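Local coordinates for SeviL (Septifer virgatus, PDB 6LF2), which binds the saccharides of asialo-GM1 and GM1b as an R-type lectin of the beta-trefoil fold, at residues 17-22 with 32-37; 21-26 with 43-48; 106-111 with 122-127. All blocks are in the same frame, centred on the assembly; numbering follows the deposited sequence.

Contact 1 of 3, residues 17-22 with 32-37; sequences RENGGR and LGIFTG. With GAL (beta-D-galactopyranose), chain D.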
# COMPACT_ATOMS: atom_id res chain seq x y z
N ARG B 17 -7.79 -4.56 -1.74
CA ARG B 17 -7.64 -5.64 -0.77
C ARG B 17 -7.62 -7.01 -1.43
O ARG B 17 -6.95 -7.93 -0.93
CB ARG B 17 -8.78 -5.59 0.24
CG ARG B 17 -8.61 -6.57 1.41
CD ARG B 17 -9.67 -6.29 2.45
NE ARG B 17 -9.60 -7.23 3.57
CZ ARG B 17 -10.14 -8.45 3.55
NH1 ARG B 17 -10.76 -8.88 2.46
NH2 ARG B 17 -10.04 -9.24 4.61
N GLU B 18 -8.37 -7.20 -2.52
CA GLU B 18 -8.60 -8.56 -3.00
C GLU B 18 -7.42 -9.13 -3.77
O GLU B 18 -7.19 -10.35 -3.71
CB GLU B 18 -9.88 -8.59 -3.83
CG GLU B 18 -10.32 -9.97 -4.27
CD GLU B 18 -10.87 -10.82 -3.13
OE1 GLU B 18 -11.02 -10.32 -2.00
OE2 GLU B 18 -11.16 -12.01 -3.38
N ASN B 19 -6.65 -8.30 -4.49
CA ASN B 19 -5.51 -8.78 -5.25
C ASN B 19 -4.22 -7.99 -5.02
O ASN B 19 -3.21 -8.28 -5.67
CB ASN B 19 -5.83 -8.76 -6.75
CG ASN B 19 -6.07 -7.36 -7.30
OD1 ASN B 19 -6.00 -6.37 -6.57
ND2 ASN B 19 -6.33 -7.28 -8.59
N GLY B 20 -4.22 -7.03 -4.10
CA GLY B 20 -3.05 -6.20 -3.87
C GLY B 20 -2.67 -5.28 -5.01
O GLY B 20 -1.59 -4.69 -4.98
N GLY B 21 -3.54 -5.14 -6.02
CA GLY B 21 -3.22 -4.33 -7.17
C GLY B 21 -3.45 -2.84 -6.95
O GLY B 21 -4.32 -2.42 -6.18
N ARG B 22 -2.66 -2.03 -7.66
CA ARG B 22 -2.69 -0.59 -7.51
C ARG B 22 -3.28 0.05 -8.76
O ARG B 22 -2.91 -0.31 -9.88
CB ARG B 22 -1.29 -0.03 -7.22
CG ARG B 22 -0.90 -0.07 -5.74
CD ARG B 22 0.56 -0.48 -5.53
NE ARG B 22 0.71 -1.93 -5.55
CZ ARG B 22 1.40 -2.62 -6.46
NH1 ARG B 22 2.05 -2.00 -7.43
NH2 ARG B 22 1.45 -3.95 -6.38
N LEU B 32 -5.28 3.63 -18.29
CA LEU B 32 -5.83 3.63 -16.94
C LEU B 32 -6.17 2.20 -16.56
O LEU B 32 -6.82 1.49 -17.33
CB LEU B 32 -7.10 4.49 -16.88
CG LEU B 32 -7.83 4.56 -15.54
CD1 LEU B 32 -7.03 5.34 -14.51
CD2 LEU B 32 -9.21 5.20 -15.73
N GLY B 33 -5.71 1.75 -15.39
CA GLY B 33 -5.95 0.37 -15.03
C GLY B 33 -5.52 0.05 -13.61
O GLY B 33 -5.35 0.95 -12.78
N ILE B 34 -5.40 -1.25 -13.33
CA ILE B 34 -4.89 -1.75 -12.05
C ILE B 34 -3.77 -2.75 -12.34
O ILE B 34 -3.87 -3.57 -13.26
CB ILE B 34 -6.03 -2.38 -11.20
CG1 ILE B 34 -5.49 -2.93 -9.88
CG2 ILE B 34 -6.77 -3.46 -11.98
CD1 ILE B 34 -6.60 -3.49 -8.97
N PHE B 35 -2.69 -2.66 -11.57
CA PHE B 35 -1.50 -3.49 -11.79
C PHE B 35 -1.07 -4.12 -10.47
O PHE B 35 -1.07 -3.45 -9.44
CB PHE B 35 -0.37 -2.64 -12.40
CG PHE B 35 0.89 -3.42 -12.64
CD1 PHE B 35 0.89 -4.51 -13.49
CD2 PHE B 35 2.08 -3.06 -12.02
CE1 PHE B 35 2.04 -5.23 -13.73
CE2 PHE B 35 3.25 -3.79 -12.25
CZ PHE B 35 3.23 -4.86 -13.11
N THR B 36 -0.71 -5.41 -10.49
CA THR B 36 -0.44 -6.13 -9.25
C THR B 36 1.03 -6.40 -8.95
O THR B 36 1.32 -7.03 -7.94
CB THR B 36 -1.19 -7.47 -9.22
OG1 THR B 36 -0.75 -8.27 -10.33
CG2 THR B 36 -2.69 -7.25 -9.30
N GLY B 37 1.95 -5.93 -9.79
CA GLY B 37 3.36 -6.20 -9.56
C GLY B 37 4.16 -5.02 -9.03
O GLY B 37 3.75 -4.38 -8.06
C1 GAL D . 1.70 -5.67 -18.77
C2 GAL D . 3.19 -5.38 -18.52
C3 GAL D . 3.41 -4.87 -17.10
C4 GAL D . 2.53 -3.64 -16.86
C5 GAL D . 1.08 -4.00 -17.21
C6 GAL D . 0.06 -2.86 -17.10
O2 GAL D . 3.99 -6.54 -18.68
O3 GAL D . 4.76 -4.47 -16.89
O4 GAL D . 2.98 -2.56 -17.63
O5 GAL D . 0.96 -4.49 -18.55
O6 GAL D . -1.24 -3.35 -17.38
O HOH W 1 -0.59 -7.88 -5.82
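Arg22 and Phe35 form an antiparallel hydrogen-bonded pair: Arg22 N lies 2.8 Å from Phe35 O with a nearly straight N-H (169°), and Phe35 N returns a bond of 2.9 Å to Arg22 O. Before this pair the loop from Asn19 swings off, and the touching parts of the two segments run 111° apart. Gly21 sits at the bend. Having no CB, it can bring its CA to 3.2 Å from Phe35 O while Ile34 CG1 and Thr36 CG2 close in beside it.

The loop itself is shaped by an Asx turn, in which Asn19 OD1 accepts from the backbone N of Gly21. The short side chain of asparagine suits this role, since it reaches back to its own chain and still leaves ND2 against Thr36 CG2, 3.7 Å away. The Ile34 side chain runs toward Asn19 from the opposite direction and brings CD1 to its amide, while Thr36 crosses it at about a right angle. A water bridges the carbonyls of Asn19 and Thr36.

The pair lies at the open end of the two-stranded hairpin 22-26/31-35 of a beta-trefoil, and the glycan pocket draws residues from both strands. From within this pair Arg22 bends at chi2 and chi3 and turns its guanidinium end-on to Gly37 O, with NH1 at 3.0 Å and NH2 at 2.9 Å. NH2 lies in the carbonyl plane on a lone pair, whereas NH1 stands above that plane. Phe35 O lies over one guanidinium face. A long side chain with several N-H groups can hold Gly37 O and Gln15 OE1 at once.

Phe35 shares that face of the hairpin with Arg22; its CG is anti to the backbone N (chi1 180°), Gly37 N lies over the centre of its ring, and CE1 reaches C4 of the chain D galactose at 3.5 Å, an apolar surface offered to sugar carbons.

Contact 2 of 3, residues 21-26 with 43-48; sequences GRAFYN and QIWSFQ. With NGA (2-acetamido-2-deoxy-beta-D-galactopyranose), chain C; GAL (beta-D-galactopyranose), chain E.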
# COMPACT_ATOMS: atom_id res chain seq x y z
N GLY B 21 -3.54 -5.14 -6.02
CA GLY B 21 -3.22 -4.33 -7.17
C GLY B 21 -3.45 -2.84 -6.95
O GLY B 21 -4.32 -2.42 -6.18
N ARG B 22 -2.66 -2.03 -7.66
CA ARG B 22 -2.69 -0.59 -7.51
C ARG B 22 -3.28 0.05 -8.76
O ARG B 22 -2.91 -0.31 -9.88
CB ARG B 22 -1.29 -0.03 -7.22
CG ARG B 22 -0.90 -0.07 -5.74
CD ARG B 22 0.56 -0.48 -5.53
NE ARG B 22 0.71 -1.93 -5.55
CZ ARG B 22 1.40 -2.62 -6.46
NH1 ARG B 22 2.05 -2.00 -7.43
NH2 ARG B 22 1.45 -3.95 -6.38
N ALA B 23 -4.22 0.97 -8.56
CA ALA B 23 -4.73 1.79 -9.66
C ALA B 23 -3.60 2.64 -10.23
O ALA B 23 -2.77 3.15 -9.48
CB ALA B 23 -5.85 2.69 -9.15
N PHE B 24 -3.56 2.79 -11.55
CA PHE B 24 -2.53 3.61 -12.17
C PHE B 24 -3.12 4.37 -13.36
O PHE B 24 -4.13 3.96 -13.93
CB PHE B 24 -1.32 2.77 -12.62
CG PHE B 24 -1.59 1.88 -13.81
CD1 PHE B 24 -2.06 0.58 -13.62
CD2 PHE B 24 -1.39 2.34 -15.11
CE1 PHE B 24 -2.31 -0.25 -14.72
CE2 PHE B 24 -1.66 1.51 -16.21
CZ PHE B 24 -2.12 0.22 -16.01
N TYR B 25 -2.46 5.47 -13.72
CA TYR B 25 -2.78 6.18 -14.96
C TYR B 25 -1.46 6.61 -15.60
O TYR B 25 -0.75 7.45 -15.03
CB TYR B 25 -3.69 7.39 -14.73
CG TYR B 25 -3.93 8.16 -16.01
CD1 TYR B 25 -4.52 7.55 -17.10
CD2 TYR B 25 -3.56 9.50 -16.13
CE1 TYR B 25 -4.75 8.24 -18.29
CE2 TYR B 25 -3.78 10.20 -17.32
CZ TYR B 25 -4.37 9.56 -18.39
OH TYR B 25 -4.60 10.24 -19.58
N ASN B 26 -1.16 6.06 -16.77
CA ASN B 26 0.02 6.43 -17.55
C ASN B 26 -0.42 7.33 -18.70
O ASN B 26 -1.07 6.86 -19.65
CB ASN B 26 0.73 5.19 -18.09
CG ASN B 26 2.12 5.50 -18.62
OD1 ASN B 26 2.27 6.03 -19.73
ND2 ASN B 26 3.15 5.18 -17.83
N GLN B 43 1.44 5.04 -10.25
CA GLN B 43 0.46 4.58 -9.28
C GLN B 43 0.25 5.57 -8.15
O GLN B 43 -0.51 5.28 -7.22
CB GLN B 43 0.90 3.21 -8.71
CG GLN B 43 1.02 2.13 -9.79
CD GLN B 43 1.91 0.98 -9.36
OE1 GLN B 43 2.19 0.80 -8.17
NE2 GLN B 43 2.39 0.21 -10.32
N ILE B 44 0.89 6.74 -8.20
CA ILE B 44 0.75 7.75 -7.16
C ILE B 44 -0.30 8.76 -7.60
O ILE B 44 -0.18 9.36 -8.68
CB ILE B 44 2.09 8.45 -6.86
CG1 ILE B 44 3.13 7.39 -6.47
CG2 ILE B 44 1.91 9.48 -5.76
CD1 ILE B 44 4.50 7.95 -6.14
N TRP B 45 -1.31 8.97 -6.75
CA TRP B 45 -2.43 9.85 -7.05
C TRP B 45 -2.47 11.03 -6.09
O TRP B 45 -2.03 10.94 -4.94
CB TRP B 45 -3.78 9.11 -6.95
CG TRP B 45 -3.89 7.94 -7.87
CD1 TRP B 45 -3.35 6.70 -7.69
CD2 TRP B 45 -4.60 7.88 -9.13
NE1 TRP B 45 -3.67 5.89 -8.74
CE2 TRP B 45 -4.43 6.58 -9.64
CE3 TRP B 45 -5.35 8.81 -9.87
CZ2 TRP B 45 -4.98 6.17 -10.86
CZ3 TRP B 45 -5.90 8.39 -11.08
CH2 TRP B 45 -5.72 7.09 -11.56
N SER B 46 -3.04 12.14 -6.57
CA SER B 46 -3.39 13.26 -5.70
C SER B 46 -4.78 13.02 -5.13
O SER B 46 -5.75 12.89 -5.88
CB SER B 46 -3.36 14.59 -6.46
OG SER B 46 -2.03 14.96 -6.80
N PHE B 47 -4.86 12.95 -3.80
CA PHE B 47 -6.13 12.82 -3.10
C PHE B 47 -6.56 14.22 -2.67
O PHE B 47 -5.80 14.91 -1.98
CB PHE B 47 -5.97 11.88 -1.90
CG PHE B 47 -7.26 11.53 -1.23
CD1 PHE B 47 -8.17 10.69 -1.84
CD2 PHE B 47 -7.56 12.06 0.01
CE1 PHE B 47 -9.37 10.37 -1.21
CE2 PHE B 47 -8.75 11.74 0.64
CZ PHE B 47 -9.65 10.89 0.03
N GLN B 48 -7.75 14.65 -3.10
CA GLN B 48 -8.15 16.05 -3.02
C GLN B 48 -9.50 16.20 -2.34
O GLN B 48 -10.44 15.47 -2.65
CB GLN B 48 -8.19 16.69 -4.42
CG GLN B 48 -6.93 16.42 -5.25
CD GLN B 48 -7.06 16.85 -6.70
OE1 GLN B 48 -8.14 16.83 -7.28
NE2 GLN B 48 -5.94 17.23 -7.30
C1 NGA C . 3.47 -1.54 -16.74
C2 NGA C . 4.11 -0.42 -17.56
C3 NGA C . 4.60 0.70 -16.65
C4 NGA C . 3.50 1.12 -15.68
C5 NGA C . 2.87 -0.09 -14.99
C6 NGA C . 1.70 0.30 -14.10
C7 NGA C . 5.12 -0.86 -19.73
C8 NGA C . 6.41 -1.05 -20.49
N2 NGA C . 5.18 -0.93 -18.40
O3 NGA C . 4.92 1.82 -17.46
O4 NGA C . 2.50 1.84 -16.38
O5 NGA C . 2.41 -0.98 -15.98
O6 NGA C . 2.14 1.01 -12.96
O7 NGA C . 4.08 -0.65 -20.34
C1 GAL E . 6.02 2.61 -16.99
C2 GAL E . 6.61 3.34 -18.21
C3 GAL E . 7.71 4.32 -17.81
C4 GAL E . 7.14 5.31 -16.76
C5 GAL E . 6.58 4.47 -15.60
C6 GAL E . 5.89 5.26 -14.51
O2 GAL E . 7.15 2.42 -19.17
O3 GAL E . 8.20 5.04 -18.94
O4 GAL E . 6.11 6.17 -17.32
O5 GAL E . 5.59 3.54 -16.06
O6 GAL E . 6.81 5.98 -13.76
O HOH W 2 -2.10 3.32 -6.69
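The indole of Trp45 meets strand 22-26 with its edge: Ala23 O and Phe24 N lie near the ring plane, while Tyr25 CB approaches CH2 obliquely at 3.8 Å. The Phe24 ring has C6 of the N-acetylgalactosamine 3.6 Å above one face, over its centre, as in a CH-pi contact, and Arg22 O in plane at its edge. At the edge of the Arg22 guanidinium, also in plane, is Gln43 OE1.

Gln43-Ile44-Trp45 is the Gln-x-Trp motif of R-type beta-trefoil lectins, with tryptophan turned inward and glutamine toward the sugar. Tryptophan fits because its NE1/CZ2 rim packs against Ala23 CB while its one polar atom, NE1, gives a nearly straight bond (167°) of 3.0 Å to Ala23 O, arriving from well above the carbonyl plane. A water joins the same carbonyl to Gln43 O.

Gln43 sets its CG anti to the carbonyl carbon and runs extended beyond it, laying CG against Phe24 CB. Its amide then works at both ends. Arg22 NH1 gives OE1 a bond of 2.9 Å, which fixes the rotation of the group and turns NE2 to the ligand; NE2 also bonds Lys38 O. The N-acetylgalactosamine is also hydrogen-bonded to Arg29 and Asp42. Asn26 ND2 donates to O4 of the chain E galactose at 3.2 Å, and Gln43 NE2 bonds O6 of the N-acetylgalactosamine at 2.8 Å.

Contact 3 of 3, residues 106-111 with 122-127; sequences YLDYNG and ESEKWI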
# COMPACT_ATOMS: atom_id res chain seq x y z
N TYR B 106 -19.69 1.80 -7.10
CA TYR B 106 -18.43 1.63 -6.38
C TYR B 106 -17.28 1.30 -7.33
O TYR B 106 -17.41 0.43 -8.19
CB TYR B 106 -18.55 0.51 -5.34
CG TYR B 106 -19.55 0.74 -4.24
CD1 TYR B 106 -19.27 1.60 -3.19
CD2 TYR B 106 -20.78 0.08 -4.24
CE1 TYR B 106 -20.18 1.81 -2.17
CE2 TYR B 106 -21.69 0.28 -3.23
CZ TYR B 106 -21.38 1.14 -2.19
OH TYR B 106 -22.29 1.35 -1.18
N LEU B 107 -16.14 1.97 -7.14
CA LEU B 107 -14.94 1.64 -7.91
C LEU B 107 -14.53 0.19 -7.68
O LEU B 107 -14.42 -0.26 -6.54
CB LEU B 107 -13.80 2.58 -7.52
CG LEU B 107 -12.55 2.47 -8.41
CD1 LEU B 107 -12.88 2.89 -9.85
CD2 LEU B 107 -11.43 3.30 -7.84
N ASP B 108 -14.30 -0.53 -8.77
CA ASP B 108 -14.07 -1.96 -8.76
C ASP B 108 -13.05 -2.25 -9.85
O ASP B 108 -12.54 -1.33 -10.50
CB ASP B 108 -15.40 -2.71 -8.96
CG ASP B 108 -15.37 -4.15 -8.46
OD1 ASP B 108 -14.29 -4.77 -8.37
OD2 ASP B 108 -16.48 -4.66 -8.18
N TYR B 109 -12.75 -3.53 -10.07
CA TYR B 109 -11.88 -3.88 -11.18
C TYR B 109 -12.41 -5.13 -11.87
O TYR B 109 -13.18 -5.92 -11.30
CB TYR B 109 -10.41 -4.06 -10.74
CG TYR B 109 -10.15 -5.25 -9.83
CD1 TYR B 109 -9.87 -6.51 -10.37
CD2 TYR B 109 -10.18 -5.12 -8.45
CE1 TYR B 109 -9.64 -7.60 -9.55
CE2 TYR B 109 -9.95 -6.21 -7.63
CZ TYR B 109 -9.68 -7.44 -8.18
OH TYR B 109 -9.44 -8.54 -7.37
N ASN B 110 -12.01 -5.28 -13.13
CA ASN B 110 -12.27 -6.50 -13.91
C ASN B 110 -11.02 -6.76 -14.74
O ASN B 110 -10.74 -6.00 -15.67
CB ASN B 110 -13.50 -6.34 -14.79
CG ASN B 110 -13.84 -7.62 -15.52
OD1 ASN B 110 -14.67 -8.40 -15.07
ND2 ASN B 110 -13.19 -7.85 -16.65
N GLY B 111 -10.29 -7.82 -14.42
CA GLY B 111 -9.00 -8.00 -15.07
C GLY B 111 -8.10 -6.83 -14.74
O GLY B 111 -7.95 -6.44 -13.57
N GLU B 122 -16.58 -7.94 -3.05
CA GLU B 122 -15.33 -8.04 -2.30
C GLU B 122 -14.17 -7.30 -2.96
O GLU B 122 -13.22 -6.90 -2.28
CB GLU B 122 -15.00 -9.52 -2.10
CG GLU B 122 -14.22 -9.86 -0.85
CD GLU B 122 -14.86 -9.37 0.44
OE1 GLU B 122 -16.11 -9.27 0.54
OE2 GLU B 122 -14.09 -9.07 1.37
N SER B 123 -14.22 -7.08 -4.28
CA SER B 123 -13.14 -6.40 -4.99
C SER B 123 -13.32 -4.87 -5.05
O SER B 123 -12.61 -4.20 -5.82
CB SER B 123 -13.04 -6.96 -6.40
OG SER B 123 -14.33 -7.10 -6.95
N GLU B 124 -14.24 -4.31 -4.27
CA GLU B 124 -14.42 -2.87 -4.16
C GLU B 124 -13.72 -2.27 -2.96
O GLU B 124 -13.93 -1.08 -2.67
CB GLU B 124 -15.92 -2.54 -4.07
CG GLU B 124 -16.68 -2.93 -5.31
CD GLU B 124 -18.17 -3.00 -5.09
OE1 GLU B 124 -18.61 -2.96 -3.92
OE2 GLU B 124 -18.91 -3.07 -6.10
N LYS B 125 -12.92 -3.06 -2.22
CA LYS B 125 -12.30 -2.59 -0.98
C LYS B 125 -10.90 -2.09 -1.28
O LYS B 125 -10.07 -2.85 -1.81
CB LYS B 125 -12.28 -3.70 0.06
CG LYS B 125 -13.67 -4.21 0.43
CD LYS B 125 -13.60 -5.40 1.37
CE LYS B 125 -15.00 -5.85 1.75
NZ LYS B 125 -14.97 -6.97 2.74
N TRP B 126 -10.64 -0.82 -0.98
CA TRP B 126 -9.37 -0.17 -1.27
C TRP B 126 -8.73 0.39 -0.01
O TRP B 126 -9.42 0.86 0.91
CB TRP B 126 -9.53 0.99 -2.26
CG TRP B 126 -10.22 0.62 -3.54
CD1 TRP B 126 -11.57 0.65 -3.77
CD2 TRP B 126 -9.61 0.20 -4.76
NE1 TRP B 126 -11.83 0.25 -5.05
CE2 TRP B 126 -10.65 -0.03 -5.69
CE3 TRP B 126 -8.28 -0.01 -5.17
CZ2 TRP B 126 -10.41 -0.46 -6.99
CZ3 TRP B 126 -8.04 -0.44 -6.46
CH2 TRP B 126 -9.11 -0.65 -7.37
N ILE B 127 -7.41 0.38 0.01
CA ILE B 127 -6.64 1.08 1.02
C ILE B 127 -5.84 2.16 0.29
O ILE B 127 -5.16 1.89 -0.70
CB ILE B 127 -5.75 0.12 1.83
CG1 ILE B 127 -4.98 0.87 2.92
CG2 ILE B 127 -4.84 -0.68 0.90
CD1 ILE B 127 -4.47 -0.05 4.03
O HOH W 3 -15.21 0.81 -4.09
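Glu124 reaches across strand 106-110, its CB 3.7 Å from Leu107 O. CG, anti to the carbonyl carbon (chi1 -63°), lies 3.4 Å from Asp108 OD2. The extended chain next brings CD to 3.5 Å from Tyr106 CB, and OE1 comes close to CD2 of that ring. OE2 stands 3.6 Å from Asp108 OD2, two carboxylates brought together with their planes 74° apart. The likely mutual repulsion is probably eased by outside partners: Arg97 forms a salt bridge with Glu124 OE1, which also accepts from Thr121 N, and Thr121 OG1 bonds Asp108 OD2. The hydroxyl of Tyr106 leads off to Glu87 and Gln120.

In the beta-trefoil, Glu124-Lys125-Trp126 corresponds in form to a Gln-x-Trp motif, with a glutamate in first place, and its tryptophan packs against the hairpin 106-110/113-117. Trp126 donates from NE1 to Leu107 O at 3.0 Å, almost straight (168°) and within its own ring plane, though above the plane of the carbonyl. Leu107 CD2 lies 3.8 Å above one face of the indole, offset toward the rim; a branched aliphatic chain can lay one methyl on the ring while its own carbonyl receives the ring's N-H. A water links the Leu107 and Glu124 carbonyls.

Asp108 OD1 is gripped twice. Ser123 OG donates to its syn lone pair at 2.7 Å, and Tyr109 N meets it on the anti side. Serine is small enough to fit between the Asp108 carboxylate and the Tyr109 ring, where its CB rests against CE2.

Contacts 1 and 2 share Gly21 and Arg22, and their centres lie about 10 Å apart. They are joined through hairpin 22-26/31-35, where Gly33 O lies 2.8 Å from Phe24 N, probably as a hydrogen bond. Both supply the glycan pocket: contact 1 the aromatic Phe35, contact 2 Phe24, Asn26 and Gln43. Contact 3 is more remote, the side chain of Tyr109 being about 11 Å from a bound galactose. The centres of contacts 1 and 3 are about 9 Å apart, and the two meet through a probable Arg17 N to Lys125 O bond of 2.9 Å and through Asn19 packing on Tyr109; the centres of contacts 2 and 3 are about 14 Å apart.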